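Local coordinates for fructosyl amine: oxygen oxidoreductase (Aspergillus fumigatus, PDB 3DJE), which oxidatively deglycates fructosyl amino acids as an FAD-dependent amadoriase of the MSOX/MTOX family, here holding a thio-fructopyranose ligand beside the flavin, at residues L96-S102 against V256-R262; V138-P144 against K318-Q323; Y90-L96 against A151-W157; E310-R314 against D326-S330. One frame throughout, in Å; residues are numbered along the deposited sequence.

Contact 1. Residues L96-S102 against V256-R262; sequences LLMSACS and VIFNIER
Strands 96-100 and 256-259 run parallel, their axes 4.7 Å apart at closest approach, with L96, L97, M98 and S99 level with V256, I257, F258 and N259. L97 bonds both ways across the ladder: its N gives V256 O a nearly straight bond, while its O takes a weak one from F258 N; further on, I260 N bonds S99 O at 2.9 Å. On the sheet face shared by L96, M98, V256 and F258, CD1 of L96 rests on V256 CG1 at 3.6 Å. The selenomethionine M98 folds back at chi2 and chi3, which brings SE obliquely to the F258 ring, 4.2 Å from its centroid, in a Met-aromatic contact, and carries CE to I260 CG2. F258 belongs to the pocket of the bound fructose analogue, where it also stacks with F264. On the other face S99 OG stands between its backbone N and carbonyl carbon (chi1 60°), turned to F258 O, 2.9 Å away. Past the strands E261 reaches across with its extended chain. Its OE2 accepts from C101 N on the anti side and from S102 N on the syn side, each at 2.7 Å, and OE1 bonds S102 OG at 2.8 Å. S102 OG also caps helix 103-113 through G105 N. An Asx turn, E261 N to N259 OD1, shapes this end, and C101 SG sits over one guanidinium face of R262.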
# COMPACT_ATOMS: atom_id res chain seq x y z
N LEU A 96 -17.47 -0.40 -6.32
CA LEU A 96 -16.41 0.56 -6.59
C LEU A 96 -16.66 1.28 -7.90
O LEU A 96 -16.90 0.64 -8.92
CB LEU A 96 -15.08 -0.19 -6.70
CG LEU A 96 -13.86 0.53 -7.30
CD1 LEU A 96 -13.42 1.68 -6.41
CD2 LEU A 96 -12.71 -0.46 -7.49
N LEU A 97 -16.59 2.61 -7.85
CA LEU A 97 -16.63 3.43 -9.06
C LEU A 97 -15.19 3.74 -9.43
O LEU A 97 -14.44 4.25 -8.59
CB LEU A 97 -17.40 4.73 -8.80
CG LEU A 97 -17.22 5.75 -9.94
CD1 LEU A 97 -18.08 5.32 -11.13
CD2 LEU A 97 -17.54 7.16 -9.51
N MSE A 98 -14.82 3.45 -10.68
CA MSE A 98 -13.52 3.85 -11.23
C MSE A 98 -13.76 4.81 -12.40
O MSE A 98 -14.48 4.46 -13.33
CB MSE A 98 -12.76 2.62 -11.73
CG MSE A 98 -12.28 1.70 -10.61
SE MSE A 98 -10.91 2.60 -9.59
CE MSE A 98 -9.51 2.69 -10.96
N SER A 99 -13.18 6.00 -12.33
CA SER A 99 -13.51 7.06 -13.30
C SER A 99 -12.29 7.91 -13.64
O SER A 99 -11.25 7.80 -12.98
CB SER A 99 -14.63 7.94 -12.76
OG SER A 99 -14.24 8.55 -11.55
N ALA A 100 -12.42 8.73 -14.68
CA ALA A 100 -11.38 9.67 -15.08
C ALA A 100 -12.04 10.84 -15.82
O ALA A 100 -13.27 10.87 -15.94
CB ALA A 100 -10.33 8.99 -15.97
N CYS A 101 -11.23 11.79 -16.28
CA CYS A 101 -11.77 13.00 -16.91
C CYS A 101 -11.15 13.31 -18.28
O CYS A 101 -11.88 13.56 -19.26
CB CYS A 101 -11.56 14.20 -16.00
SG CYS A 101 -12.44 14.09 -14.45
N SER A 102 -9.83 13.31 -18.34
CA SER A 102 -9.10 13.67 -19.56
C SER A 102 -8.98 12.49 -20.52
O SER A 102 -9.21 11.33 -20.13
CB SER A 102 -7.71 14.22 -19.20
OG SER A 102 -6.83 13.17 -18.82
N VAL A 256 -17.06 2.64 -2.85
CA VAL A 256 -15.83 3.43 -2.96
C VAL A 256 -15.96 4.28 -4.22
O VAL A 256 -16.31 3.77 -5.28
CB VAL A 256 -14.60 2.53 -3.08
CG1 VAL A 256 -13.34 3.37 -3.23
CG2 VAL A 256 -14.52 1.61 -1.86
N ILE A 257 -15.70 5.58 -4.08
CA ILE A 257 -15.77 6.53 -5.20
C ILE A 257 -14.34 6.92 -5.56
O ILE A 257 -13.63 7.48 -4.74
CB ILE A 257 -16.58 7.79 -4.81
CG1 ILE A 257 -18.01 7.39 -4.39
CG2 ILE A 257 -16.56 8.83 -5.94
CD1 ILE A 257 -18.84 6.73 -5.47
N PHE A 258 -13.91 6.62 -6.79
CA PHE A 258 -12.51 6.73 -7.17
C PHE A 258 -12.39 7.36 -8.55
O PHE A 258 -12.98 6.87 -9.51
CB PHE A 258 -11.90 5.33 -7.14
CG PHE A 258 -10.39 5.26 -6.98
CD1 PHE A 258 -9.84 4.51 -5.94
CD2 PHE A 258 -9.53 5.86 -7.89
CE1 PHE A 258 -8.44 4.39 -5.78
CE2 PHE A 258 -8.12 5.75 -7.74
CZ PHE A 258 -7.58 5.01 -6.68
N ASN A 259 -11.67 8.48 -8.65
CA ASN A 259 -11.33 9.06 -9.95
C ASN A 259 -9.82 9.16 -9.99
O ASN A 259 -9.21 9.80 -9.12
CB ASN A 259 -11.99 10.43 -10.14
CG ASN A 259 -11.68 11.05 -11.50
OD1 ASN A 259 -10.52 11.27 -11.84
ND2 ASN A 259 -12.72 11.37 -12.26
N ILE A 260 -9.23 8.55 -11.00
CA ILE A 260 -7.78 8.39 -11.06
C ILE A 260 -7.04 9.70 -11.37
O ILE A 260 -5.82 9.74 -11.35
CB ILE A 260 -7.37 7.25 -12.02
CG1 ILE A 260 -7.63 7.62 -13.48
CG2 ILE A 260 -8.09 5.96 -11.64
CD1 ILE A 260 -7.10 6.61 -14.49
N GLU A 261 -7.81 10.76 -11.64
CA GLU A 261 -7.24 12.09 -11.84
C GLU A 261 -7.62 13.10 -10.76
O GLU A 261 -7.29 14.28 -10.87
CB GLU A 261 -7.68 12.64 -13.20
CG GLU A 261 -7.20 11.81 -14.37
CD GLU A 261 -7.51 12.48 -15.67
OE1 GLU A 261 -6.73 13.39 -16.07
OE2 GLU A 261 -8.52 12.10 -16.29
N ARG A 262 -8.33 12.65 -9.72
CA ARG A 262 -8.81 13.56 -8.70
C ARG A 262 -8.58 13.01 -7.30
O ARG A 262 -8.06 13.71 -6.42
CB ARG A 262 -10.31 13.86 -8.89
CG ARG A 262 -10.68 14.45 -10.25
CD ARG A 262 -10.21 15.90 -10.35
NE ARG A 262 -10.75 16.54 -11.55
CZ ARG A 262 -10.12 16.61 -12.73
NH1 ARG A 262 -8.91 16.09 -12.88
NH2 ARG A 262 -10.72 17.21 -13.76

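Contact 2. Residues V138-P144 against K318-Q323; sequences VLQGDFP and KETMPQ
The F143 ring has E319 O over one face, 3.7 Å above its plane and offset toward the rim, with T320 CA on the ring's face as well; L139 CB lies in plane at its edge. CE1 of the same ring meets T320 CG2 at 3.7 Å, the two side chains crossing at about a right angle, and beyond the segments W146 packs edge-to-face with F143. A second flat pair is formed by the amides of Q140 and Q323, stacked with their planes 7° apart. They do not bond each other: Q140 NE2 goes to G137 O, while Q323, bent at chi2 (-81°), turns its NE2 onto V138 O at 2.8 Å. That same nitrogen also bonds Y251 OH. Between these groups the loop backbone meets the end of helix 307-320. G141 N reaches T320 O at 2.9 Å from above the carbonyl plane, and F143 N reaches E319 O at 3.0 Å within it. G141 leaves room for this close approach, with P322 CD 3.4 Å from its N. P144 CD lies 3.8 Å from E319 CG, and E319 OE1 bonds W146 NE1. One water links D142 N to K318 O. The carbonyls of K318, E319 and T320, near the end of the helix, are thus met by a water, F143 N and G141 N, so main-chain polar groups of the loop, helped by Q323, pair across the contact.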
# COMPACT_ATOMS: atom_id res chain seq x y z
N VAL A 138 -25.95 12.76 -0.18
CA VAL A 138 -24.55 12.33 -0.02
C VAL A 138 -23.68 12.86 -1.17
O VAL A 138 -22.79 13.66 -0.95
CB VAL A 138 -24.40 10.79 0.10
CG1 VAL A 138 -22.92 10.42 0.13
CG2 VAL A 138 -25.10 10.26 1.34
N LEU A 139 -23.96 12.42 -2.39
CA LEU A 139 -23.16 12.84 -3.53
C LEU A 139 -23.85 14.01 -4.23
O LEU A 139 -24.49 13.84 -5.27
CB LEU A 139 -22.91 11.67 -4.47
CG LEU A 139 -22.11 10.50 -3.86
CD1 LEU A 139 -22.08 9.33 -4.84
CD2 LEU A 139 -20.68 10.90 -3.45
N GLN A 140 -23.66 15.19 -3.66
CA GLN A 140 -24.36 16.40 -4.09
C GLN A 140 -23.69 17.13 -5.25
O GLN A 140 -24.27 18.05 -5.83
CB GLN A 140 -24.48 17.37 -2.91
CG GLN A 140 -25.34 16.86 -1.76
CD GLN A 140 -25.61 17.94 -0.73
OE1 GLN A 140 -25.68 19.13 -1.06
NE2 GLN A 140 -25.75 17.53 0.52
N GLY A 141 -22.46 16.73 -5.57
CA GLY A 141 -21.63 17.45 -6.53
C GLY A 141 -22.01 17.26 -7.99
O GLY A 141 -22.88 16.45 -8.32
N ASP A 142 -21.33 18.01 -8.85
CA ASP A 142 -21.64 18.02 -10.28
C ASP A 142 -20.76 17.09 -11.12
O ASP A 142 -20.97 16.95 -12.33
CB ASP A 142 -21.57 19.44 -10.83
CG ASP A 142 -22.71 20.32 -10.34
OD1 ASP A 142 -23.71 19.79 -9.80
OD2 ASP A 142 -22.60 21.56 -10.47
N PHE A 143 -19.78 16.46 -10.48
CA PHE A 143 -18.91 15.48 -11.15
C PHE A 143 -18.48 15.95 -12.56
O PHE A 143 -18.69 15.24 -13.54
CB PHE A 143 -19.62 14.13 -11.22
CG PHE A 143 -19.87 13.51 -9.86
CD1 PHE A 143 -18.97 12.59 -9.32
CD2 PHE A 143 -21.01 13.84 -9.12
CE1 PHE A 143 -19.19 12.01 -8.06
CE2 PHE A 143 -21.25 13.25 -7.87
CZ PHE A 143 -20.33 12.34 -7.34
N PRO A 144 -17.89 17.15 -12.65
CA PRO A 144 -17.68 17.76 -13.97
C PRO A 144 -16.70 16.98 -14.84
O PRO A 144 -15.54 16.80 -14.48
CB PRO A 144 -17.13 19.16 -13.65
CG PRO A 144 -16.55 19.04 -12.28
CD PRO A 144 -17.36 17.99 -11.56
N LYS A 318 -15.41 19.34 -3.53
CA LYS A 318 -16.33 20.26 -4.20
C LYS A 318 -17.07 19.59 -5.37
O LYS A 318 -18.24 19.87 -5.61
CB LYS A 318 -15.61 21.52 -4.68
CG LYS A 318 -16.54 22.61 -5.21
CD LYS A 318 -16.86 23.64 -4.15
CE LYS A 318 -15.73 24.66 -3.97
NZ LYS A 318 -14.48 24.05 -3.40
N GLU A 319 -16.38 18.68 -6.07
CA GLU A 319 -16.92 18.00 -7.24
C GLU A 319 -17.84 16.83 -6.89
O GLU A 319 -18.54 16.32 -7.77
CB GLU A 319 -15.78 17.46 -8.11
CG GLU A 319 -14.88 18.55 -8.70
CD GLU A 319 -13.83 18.03 -9.67
OE1 GLU A 319 -13.77 16.81 -9.95
OE2 GLU A 319 -13.03 18.87 -10.15
N THR A 320 -17.85 16.43 -5.62
CA THR A 320 -18.48 15.17 -5.20
C THR A 320 -19.41 15.35 -4.00
O THR A 320 -20.60 15.04 -4.07
CB THR A 320 -17.41 14.11 -4.86
OG1 THR A 320 -16.52 14.63 -3.87
CG2 THR A 320 -16.62 13.74 -6.09
N MSE A 321 -18.84 15.80 -2.89
CA MSE A 321 -19.58 16.04 -1.65
C MSE A 321 -19.34 17.48 -1.20
O MSE A 321 -18.68 17.73 -0.19
CB MSE A 321 -19.13 15.05 -0.59
CG MSE A 321 -19.46 13.64 -0.98
SE MSE A 321 -19.07 12.36 0.39
CE MSE A 321 -17.16 12.67 0.58
N PRO A 322 -19.86 18.45 -1.97
CA PRO A 322 -19.52 19.86 -1.69
C PRO A 322 -19.97 20.33 -0.31
O PRO A 322 -19.37 21.28 0.25
CB PRO A 322 -20.23 20.63 -2.82
CG PRO A 322 -21.28 19.71 -3.32
CD PRO A 322 -20.75 18.31 -3.13
N GLN A 323 -20.98 19.67 0.26
CA GLN A 323 -21.44 19.98 1.62
C GLN A 323 -20.36 19.73 2.70
O GLN A 323 -20.42 20.26 3.81
CB GLN A 323 -22.74 19.22 1.94
CG GLN A 323 -22.60 17.70 2.21
CD GLN A 323 -22.51 16.84 0.95
OE1 GLN A 323 -22.44 17.35 -0.17
NE2 GLN A 323 -22.49 15.52 1.14
O HOH W 1 -19.88 20.14 -7.71
O HOH W 2 -13.43 17.92 -13.02

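Contact 3. Residues Y90-L96 against A151-W157; sequences YYHDTGL and ARSGAGW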
# COMPACT_ATOMS: atom_id res chain seq x y z
N TYR A 90 -12.99 -8.38 7.60
CA TYR A 90 -12.47 -7.02 7.33
C TYR A 90 -12.79 -6.53 5.94
O TYR A 90 -12.55 -5.36 5.65
CB TYR A 90 -10.96 -6.94 7.61
CG TYR A 90 -10.69 -7.51 8.97
CD1 TYR A 90 -11.21 -6.91 10.10
CD2 TYR A 90 -10.00 -8.72 9.13
CE1 TYR A 90 -11.04 -7.46 11.37
CE2 TYR A 90 -9.81 -9.28 10.40
CZ TYR A 90 -10.35 -8.66 11.52
OH TYR A 90 -10.16 -9.22 12.77
N TYR A 91 -13.33 -7.41 5.10
CA TYR A 91 -13.64 -7.07 3.71
C TYR A 91 -15.10 -6.68 3.52
O TYR A 91 -16.01 -7.42 3.94
CB TYR A 91 -13.27 -8.21 2.76
CG TYR A 91 -13.70 -7.93 1.33
CD1 TYR A 91 -13.21 -6.82 0.63
CD2 TYR A 91 -14.63 -8.74 0.70
CE1 TYR A 91 -13.63 -6.56 -0.68
CE2 TYR A 91 -15.04 -8.50 -0.61
CZ TYR A 91 -14.53 -7.40 -1.29
OH TYR A 91 -14.96 -7.13 -2.57
N HIS A 92 -15.32 -5.53 2.87
CA HIS A 92 -16.66 -4.98 2.66
C HIS A 92 -16.90 -4.82 1.16
O HIS A 92 -16.31 -3.96 0.51
CB HIS A 92 -16.77 -3.61 3.33
CG HIS A 92 -16.59 -3.66 4.81
ND1 HIS A 92 -17.64 -3.57 5.70
CD2 HIS A 92 -15.47 -3.79 5.56
CE1 HIS A 92 -17.17 -3.64 6.93
NE2 HIS A 92 -15.86 -3.78 6.88
N ASP A 93 -17.77 -5.67 0.63
CA ASP A 93 -18.05 -5.72 -0.80
C ASP A 93 -19.08 -4.66 -1.16
O ASP A 93 -20.25 -4.96 -1.41
CB ASP A 93 -18.55 -7.13 -1.15
CG ASP A 93 -18.53 -7.42 -2.63
OD1 ASP A 93 -17.48 -7.24 -3.27
OD2 ASP A 93 -19.57 -7.89 -3.15
N THR A 94 -18.65 -3.40 -1.15
CA THR A 94 -19.56 -2.25 -1.34
C THR A 94 -19.73 -1.88 -2.80
O THR A 94 -20.58 -1.04 -3.13
CB THR A 94 -18.98 -0.96 -0.70
OG1 THR A 94 -17.65 -0.72 -1.22
CG2 THR A 94 -18.93 -1.08 0.82
N GLY A 95 -18.90 -2.46 -3.65
CA GLY A 95 -18.75 -1.96 -5.00
C GLY A 95 -17.79 -0.77 -5.08
O GLY A 95 -17.36 -0.20 -4.06
N LEU A 96 -17.47 -0.40 -6.32
CA LEU A 96 -16.41 0.56 -6.59
C LEU A 96 -16.66 1.28 -7.90
O LEU A 96 -16.90 0.64 -8.92
CB LEU A 96 -15.08 -0.19 -6.70
CG LEU A 96 -13.86 0.53 -7.30
CD1 LEU A 96 -13.42 1.68 -6.41
CD2 LEU A 96 -12.71 -0.46 -7.49
N ALA A 151 -18.60 -0.97 -10.63
CA ALA A 151 -18.69 -2.38 -10.30
C ALA A 151 -19.61 -2.45 -9.09
O ALA A 151 -19.30 -1.93 -8.01
CB ALA A 151 -17.31 -2.96 -9.97
N ARG A 152 -20.77 -3.07 -9.28
CA ARG A 152 -21.79 -3.14 -8.23
C ARG A 152 -21.35 -3.99 -7.04
O ARG A 152 -21.75 -3.73 -5.89
CB ARG A 152 -23.09 -3.72 -8.79
CG ARG A 152 -23.67 -2.94 -9.98
CD ARG A 152 -24.97 -3.60 -10.40
NE ARG A 152 -25.65 -3.00 -11.55
CZ ARG A 152 -26.69 -2.18 -11.46
NH1 ARG A 152 -27.14 -1.80 -10.27
NH2 ARG A 152 -27.28 -1.72 -12.56
N SER A 153 -20.56 -5.02 -7.33
CA SER A 153 -20.03 -5.93 -6.32
C SER A 153 -18.75 -6.54 -6.86
O SER A 153 -18.35 -6.22 -7.98
CB SER A 153 -21.05 -7.03 -6.02
OG SER A 153 -21.26 -7.83 -7.16
N GLY A 154 -18.09 -7.41 -6.09
CA GLY A 154 -16.82 -8.01 -6.51
C GLY A 154 -15.63 -7.08 -6.34
O GLY A 154 -14.53 -7.35 -6.83
N ALA A 155 -15.87 -5.98 -5.63
CA ALA A 155 -14.84 -4.98 -5.31
C ALA A 155 -15.35 -4.18 -4.13
O ALA A 155 -16.56 -4.08 -3.90
CB ALA A 155 -14.61 -4.05 -6.48
N GLY A 156 -14.44 -3.59 -3.38
CA GLY A 156 -14.87 -2.86 -2.21
C GLY A 156 -13.68 -2.37 -1.44
O GLY A 156 -12.70 -1.87 -2.01
N TRP A 157 -13.78 -2.49 -0.12
CA TRP A 157 -12.71 -2.03 0.74
C TRP A 157 -12.47 -2.95 1.93
O TRP A 157 -13.36 -3.73 2.30
CB TRP A 157 -12.98 -0.59 1.21
CG TRP A 157 -14.19 -0.45 2.08
CD1 TRP A 157 -15.49 -0.23 1.68
CD2 TRP A 157 -14.21 -0.49 3.52
NE1 TRP A 157 -16.31 -0.13 2.80
CE2 TRP A 157 -15.55 -0.27 3.93
CE3 TRP A 157 -13.22 -0.66 4.50
CZ2 TRP A 157 -15.93 -0.27 5.29
CZ3 TRP A 157 -13.60 -0.63 5.85
CH2 TRP A 157 -14.94 -0.44 6.22
O HOH W 3 -22.15 -4.65 -3.38
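H92 lies flat on W157, the imidazole and the six-membered ring forming an offset stack with centroids 3.9 Å apart and planes at 3°. CZ2 of the tryptophan sits over the centre of the histidine ring, while H92 CB comes over the five-membered ring in a CH-pi contact. The indole gets there because W157 CG stands between its backbone N and carbonyl carbon (chi1 65°), and T94 CG2 then approaches NE1 obliquely at 3.4 Å; NE1 itself bonds E267 OE2. The main chains pair here too: H92 N gives W157 O a 2.7 Å bond, and W157 N returns one to H92 O. G156 CA comes to 3.3 Å from H92 O, an approach that leaves no space for a side chain. These bonds make strand 91-92 the outer partner of 156-158 in a three-stranded antiparallel sheet. A second antiparallel ladder begins at L96 and A151, where N and O of each residue bond the other, and the register shifts by two residues between the ladders. G95 N to A155 O bridges the interval at 2.9 Å, and L96 CB packs on A155 CB; V54, an FAD-binding residue, also touches L96. The 152-154 turn is looser and more exposed. There the D93 carboxylate takes two weak bonds from G154 N, although Y91 OH grips its OD1 at 2.6 Å, and D93 itself centres an inverse gamma turn. A water bridges D93 O and R152 O on this exposed side.

Contact 4. Residues E310-R314 against D326-S330; sequences ETRVR and DRPFS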
# COMPACT_ATOMS: atom_id res chain seq x y z
N GLU A 310 -4.02 19.56 0.78
CA GLU A 310 -5.30 20.00 1.31
C GLU A 310 -6.16 20.68 0.23
O GLU A 310 -7.35 20.41 0.13
CB GLU A 310 -5.12 20.95 2.48
CG GLU A 310 -6.43 21.60 2.92
CD GLU A 310 -6.28 22.42 4.20
OE1 GLU A 310 -5.16 22.90 4.48
OE2 GLU A 310 -7.29 22.60 4.92
N THR A 311 -5.55 21.57 -0.55
CA THR A 311 -6.29 22.26 -1.62
C THR A 311 -6.87 21.26 -2.63
O THR A 311 -8.02 21.38 -3.04
CB THR A 311 -5.38 23.31 -2.31
OG1 THR A 311 -4.94 24.23 -1.31
CG2 THR A 311 -6.13 24.07 -3.40
N ARG A 312 -6.08 20.25 -2.99
CA ARG A 312 -6.54 19.22 -3.91
C ARG A 312 -7.67 18.38 -3.32
O ARG A 312 -8.62 18.05 -4.03
CB ARG A 312 -5.40 18.31 -4.37
CG ARG A 312 -4.34 19.02 -5.20
CD ARG A 312 -3.34 18.02 -5.76
NE ARG A 312 -2.58 17.34 -4.69
CZ ARG A 312 -1.34 17.65 -4.32
NH1 ARG A 312 -0.67 18.64 -4.91
NH2 ARG A 312 -0.77 16.97 -3.35
N VAL A 313 -7.58 18.06 -2.03
CA VAL A 313 -8.64 17.33 -1.33
C VAL A 313 -9.96 18.09 -1.36
O VAL A 313 -11.00 17.52 -1.68
CB VAL A 313 -8.25 17.03 0.15
CG1 VAL A 313 -9.46 16.57 0.96
CG2 VAL A 313 -7.13 16.01 0.21
N ARG A 314 -9.91 19.38 -1.03
CA ARG A 314 -11.12 20.21 -0.98
C ARG A 314 -11.70 20.43 -2.38
O ARG A 314 -12.92 20.52 -2.53
CB ARG A 314 -10.87 21.52 -0.23
CG ARG A 314 -10.40 21.29 1.21
CD ARG A 314 -10.47 22.53 2.06
NE ARG A 314 -9.99 22.28 3.42
CZ ARG A 314 -10.70 21.71 4.39
NH1 ARG A 314 -10.16 21.55 5.59
NH2 ARG A 314 -11.95 21.30 4.17
N ASP A 326 -15.64 22.20 3.14
CA ASP A 326 -15.05 23.20 4.04
C ASP A 326 -14.90 22.69 5.47
O ASP A 326 -14.45 23.43 6.34
CB ASP A 326 -15.87 24.49 4.01
CG ASP A 326 -15.79 25.21 2.67
OD1 ASP A 326 -14.70 25.22 2.04
OD2 ASP A 326 -16.82 25.77 2.23
N ARG A 327 -15.27 21.44 5.71
CA ARG A 327 -15.12 20.82 7.03
C ARG A 327 -13.66 20.72 7.45
O ARG A 327 -12.79 20.37 6.63
CB ARG A 327 -15.76 19.43 7.05
CG ARG A 327 -17.24 19.38 6.75
CD ARG A 327 -18.10 19.83 7.91
NE ARG A 327 -19.51 19.58 7.62
CZ ARG A 327 -20.18 18.49 7.98
NH1 ARG A 327 -19.60 17.53 8.69
NH2 ARG A 327 -21.46 18.37 7.65
N PRO A 328 -13.37 21.00 8.73
CA PRO A 328 -12.00 20.79 9.20
C PRO A 328 -11.65 19.31 9.14
O PRO A 328 -12.52 18.45 9.34
CB PRO A 328 -12.05 21.25 10.66
CG PRO A 328 -13.48 21.13 11.06
CD PRO A 328 -14.24 21.52 9.81
N PHE A 329 -10.38 19.01 8.86
CA PHE A 329 -9.89 17.63 8.92
C PHE A 329 -9.71 17.19 10.37
O PHE A 329 -9.25 17.97 11.21
CB PHE A 329 -8.55 17.50 8.19
CG PHE A 329 -8.59 17.92 6.75
CD1 PHE A 329 -9.74 17.75 5.97
CD2 PHE A 329 -7.44 18.43 6.15
CE1 PHE A 329 -9.75 18.13 4.63
CE2 PHE A 329 -7.44 18.80 4.80
CZ PHE A 329 -8.60 18.65 4.04
N SER A 330 -10.05 15.93 10.66
CA SER A 330 -9.87 15.39 12.01
C SER A 330 -8.54 14.64 12.15
O SER A 330 -8.09 14.36 13.26
CB SER A 330 -11.01 14.45 12.37
OG SER A 330 -11.07 13.40 11.42
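Helix 307-320 is tied here to the loop that leads from its end into strand 331-339, through R314 laid on F329. The two side chains come from opposite directions and their flat ends stack with planes 4° apart and centres 4.2 Å apart, NH1 lying over the middle of the ring; measured from CZ, the cation-pi contact is off-centre. Two partners sit in the guanidinium plane and fix its rotation. R327 O is gripped end-on by NH2 at 2.8 Å and NH1 at 3.1 Å, both nitrogens reaching it from the same face of the carbonyl plane rather than along a lone pair. E310, one helical turn earlier, offers a single oxygen, OE2, to NE and NH1 side-on in a salt bridge. The chain of R314 runs extended from CG to NE, which gives the arginine the length to span helix and loop, and NH2 also bonds A325 O. The contact joins the helix to the loop that follows it, beside strand 232-242, whose V239 touches both V313 and F329. E310 CG touches F329 CE2 obliquely at 3.5 Å, and V313 CG1 meets F329 CZ at 3.8 Å.

Overall arrangement
Contact 1 is the buried one, contacts 2 and 3 are partly buried, and contact 4 lies at the surface. Contacts 1 and 3 share L96 and adjoin, V256 N probably bonding G95 O, so the strand pair that holds a ligand-pocket residue runs on into the small antiparallel sheet. Contacts 2 and 4 both use helix 307-320, one near its C-terminal end and one along its flank. Contacts 1 and 2 touch where R262 NE meets E319 OE1 in a long, weak ion pair. Strand pairing governs contacts 1 and 3, joined in contact 3 by an aromatic stack; contact 2 sets loop amides on carbonyls near a helix end, and contact 4 a stacked arginine.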